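PDB 5FUI: endo-1,3-beta-glucanase, family GH16 from Zobellia galactanivorans, which probably degrades laminarin, a beta-1,3-glucan, and binds it through the C-terminal family 6 carbohydrate-binding module modelled here. Local coordinates for residues S75-A79 and G80-L84. Residues are numbered along the deposited sequence; the frame is centred on the assembly and turned at random.
Sequences SDLEA and GETVL. With APY (2-aminomethyl-pyridine), chain C.
D76 and G80 meet where a carboxylate reaches over the end of a hairpin: OD1 of D76 accepts the G80 N at 2.9 Å, approached from above the carboxylate plane. With CG tucked between its own N and carbonyl carbon (chi1 75°), the acid lies close to the turn, and its OD2 takes the amine N of 2-aminomethyl-pyridine at 2.7 Å. One carboxylate thus ties the loop to a ligand pocket completed by W44, G115 and Y117.

The backbone builds the hairpin. L77 and T82 exchange N-H and C=O bonds, L84 N reaches S75 O, and E81 N closes a type I' turn onto E78 O at 3.1 Å. E81 and T82 together face L77, a classic beta bulge.

E78 and E81 run side by side, carboxylates turned 74° apart; a water donates to E78 OE1 and E81 OE2, probably easing the like charges, while E78 OE2 accepts Q113 N.

On the sheet face away from D76, L77 CD2 touches L84 CD1 at 3.9 Å, the side chains crossing nearly perpendicular. F114 of the adjoining strand 110-118 and V107 of strand 97-107, in the other sheet, pack against both leucines, placing them inside the beta sandwich at the 82-88 edge.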
ATOM      1  N   SER A  75      -2.749   6.708  -1.170  1.00 10.10           N
ATOM      2  CA  SER A  75      -1.267   6.740  -1.088  1.00  8.20           C
ATOM      3  C   SER A  75      -0.800   8.210  -1.233  1.00  8.95           C
ATOM      4  O   SER A  75      -1.421   9.021  -1.939  1.00  9.92           O
ATOM      5  CB  SER A  75      -0.585   5.876  -2.137  1.00  9.15           C
ATOM      6  OG  SER A  75      -1.076   6.250  -3.405  1.00 10.53           O
ATOM      7  N   ASP A  76       0.289   8.534  -0.500  1.00  9.38           N
ATOM      8  CA  ASP A  76       0.793   9.909  -0.513  1.00  8.87           C
ATOM      9  C   ASP A  76       2.262   9.969  -0.220  1.00  9.40           C
ATOM     10  O   ASP A  76       2.835   8.981   0.285  1.00 11.54           O
ATOM     11  CB  ASP A  76       0.023  10.754   0.525  1.00 11.92           C
ATOM     12  CG  ASP A  76       0.433  10.464   1.921  1.00 12.74           C
ATOM     13  OD1 ASP A  76       1.447  10.978   2.382  1.00 14.43           O
ATOM     14  OD2 ASP A  76      -0.207   9.612   2.611  1.00 21.24           O
ATOM     15  N   LEU A  77       2.879  11.103  -0.573  1.00 11.30           N
ATOM     16  CA  LEU A  77       4.267  11.363  -0.204  1.00 12.52           C
ATOM     17  C   LEU A  77       4.325  12.540   0.793  1.00 10.76           C
ATOM     18  O   LEU A  77       3.544  13.536   0.681  1.00 11.90           O
ATOM     19  CB  LEU A  77       5.046  11.770  -1.478  1.00 12.36           C
ATOM     20  CG  LEU A  77       5.014  10.748  -2.605  1.00 11.49           C
ATOM     21  CD1 LEU A  77       5.748  11.339  -3.810  1.00 13.44           C
ATOM     22  CD2 LEU A  77       5.456   9.339  -2.156  1.00 13.17           C
ATOM     23  N   GLU A  78       5.234  12.372   1.775  1.00 12.26           N
ATOM     24  CA  GLU A  78       5.514  13.459   2.762  1.00 14.00           C
ATOM     25  C   GLU A  78       4.296  13.896   3.513  1.00 16.04           C
ATOM     26  O   GLU A  78       3.949  15.117   3.561  1.00 17.35           O
ATOM     27  CB  GLU A  78       6.165  14.676   2.028  1.00 15.69           C
ATOM     28  CG  GLU A  78       7.509  14.281   1.407  1.00 19.09           C
ATOM     29  CD  GLU A  78       8.508  13.916   2.551  1.00 24.44           C
ATOM     30  OE1 GLU A  78       8.739  14.709   3.498  1.00 33.10           O
ATOM     31  OE2 GLU A  78       9.069  12.817   2.618  1.00 19.73           O
ATOM     32  N   ALA A  79       3.583  12.923   4.071  1.00 15.04           N
ATOM     33  CA  ALA A  79       2.425  13.248   4.919  1.00 15.10           C
ATOM     34  C   ALA A  79       1.370  14.145   4.239  1.00 15.26           C
ATOM     35  O   ALA A  79       0.850  15.172   4.781  1.00 17.21           O
ATOM     36  CB  ALA A  79       2.889  13.779   6.317  1.00 18.13           C
ATOM     37  N   GLY A  80       1.101  13.822   2.961  1.00 13.92           N
ATOM     38  CA  GLY A  80       0.021  14.463   2.218  1.00 13.32           C
ATOM     39  C   GLY A  80       0.451  15.691   1.476  1.00 12.73           C
ATOM     40  O   GLY A  80      -0.377  16.287   0.834  1.00 16.98           O
ATOM     41  N   GLU A  81       1.774  15.982   1.490  1.00 13.94           N
ATOM     42  CA  GLU A  81       2.248  17.116   0.625  1.00 14.48           C
ATOM     43  C   GLU A  81       1.919  16.794  -0.848  1.00 14.83           C
ATOM     44  O   GLU A  81       1.588  17.709  -1.643  1.00 17.19           O
ATOM     45  CB  GLU A  81       3.773  17.336   0.733  1.00 15.08           C
ATOM     46  CG  GLU A  81       4.157  17.987   2.056  1.00 16.44           C
ATOM     47  CD  GLU A  81       5.684  18.307   2.176  1.00 21.59           C
ATOM     48  OE1 GLU A  81       6.424  18.328   1.128  1.00 24.03           O
ATOM     49  OE2 GLU A  81       6.161  18.552   3.335  1.00 24.69           O
ATOM     50  N   THR A  82       2.035  15.484  -1.223  1.00 13.77           N
ATOM     51  CA  THR A  82       1.669  15.103  -2.600  1.00 12.23           C
ATOM     52  C   THR A  82       0.730  13.914  -2.442  1.00 12.70           C
ATOM     53  O   THR A  82       1.134  12.907  -1.832  1.00 13.57           O
ATOM     54  CB  THR A  82       2.925  14.638  -3.384  1.00 14.82           C
ATOM     55  OG1 THR A  82       3.685  15.850  -3.596  1.00 17.56           O
ATOM     56  CG2 THR A  82       2.537  14.086  -4.787  1.00 19.01           C
ATOM     57  N   VAL A  83      -0.478  14.029  -2.963  1.00 12.10           N
ATOM     58  CA  VAL A  83      -1.373  12.891  -2.942  1.00 12.45           C
ATOM     59  C   VAL A  83      -1.229  12.132  -4.255  1.00 10.65           C
ATOM     60  O   VAL A  83      -1.297  12.711  -5.357  1.00 14.74           O
ATOM     61  CB  VAL A  83      -2.862  13.334  -2.742  1.00 12.32           C
ATOM     62  CG1 VAL A  83      -3.865  12.191  -2.886  1.00 16.74           C
ATOM     63  CG2 VAL A  83      -2.993  13.942  -1.331  1.00 15.68           C
ATOM     64  N   LEU A  84      -1.030  10.813  -4.165  1.00  9.36           N
ATOM     65  CA  LEU A  84      -0.809  10.020  -5.371  1.00 10.16           C
ATOM     66  C   LEU A  84      -2.137   9.466  -5.895  1.00 10.78           C
ATOM     67  O   LEU A  84      -2.310   9.337  -7.080  1.00 13.43           O
ATOM     68  CB  LEU A  84       0.167   8.879  -5.101  1.00 10.80           C
ATOM     69  CG  LEU A  84       1.565   9.354  -4.628  1.00  9.84           C
ATOM     70  CD1 LEU A  84       2.346   8.109  -4.161  1.00 11.72           C
ATOM     71  CD2 LEU A  84       2.256  10.158  -5.774  1.00 12.98           C
TER
HETATM   72  N   APY C 132       0.530   9.695   5.175  1.00 26.35           N
HETATM   73  CM  APY C 132       0.082   8.435   5.736  1.00 27.45           C
HETATM   74  C2  APY C 132       0.282   8.954   7.150  1.00 27.43           C
HETATM   75  C3  APY C 132      -0.808   9.435   7.835  1.00 23.44           C
HETATM   76  C4  APY C 132      -0.665  10.005   9.122  1.00 24.16           C
HETATM   77  C5  APY C 132       0.629  10.165   9.650  1.00 29.16           C
HETATM   78  C6  APY C 132       1.728   9.691   8.950  1.00 27.69           C
HETATM   79  N1  APY C 132       1.536   9.145   7.697  1.00 24.55           N
HETATM   80  O   HOH W   1       8.709  17.586   3.447  1.00 39.37           O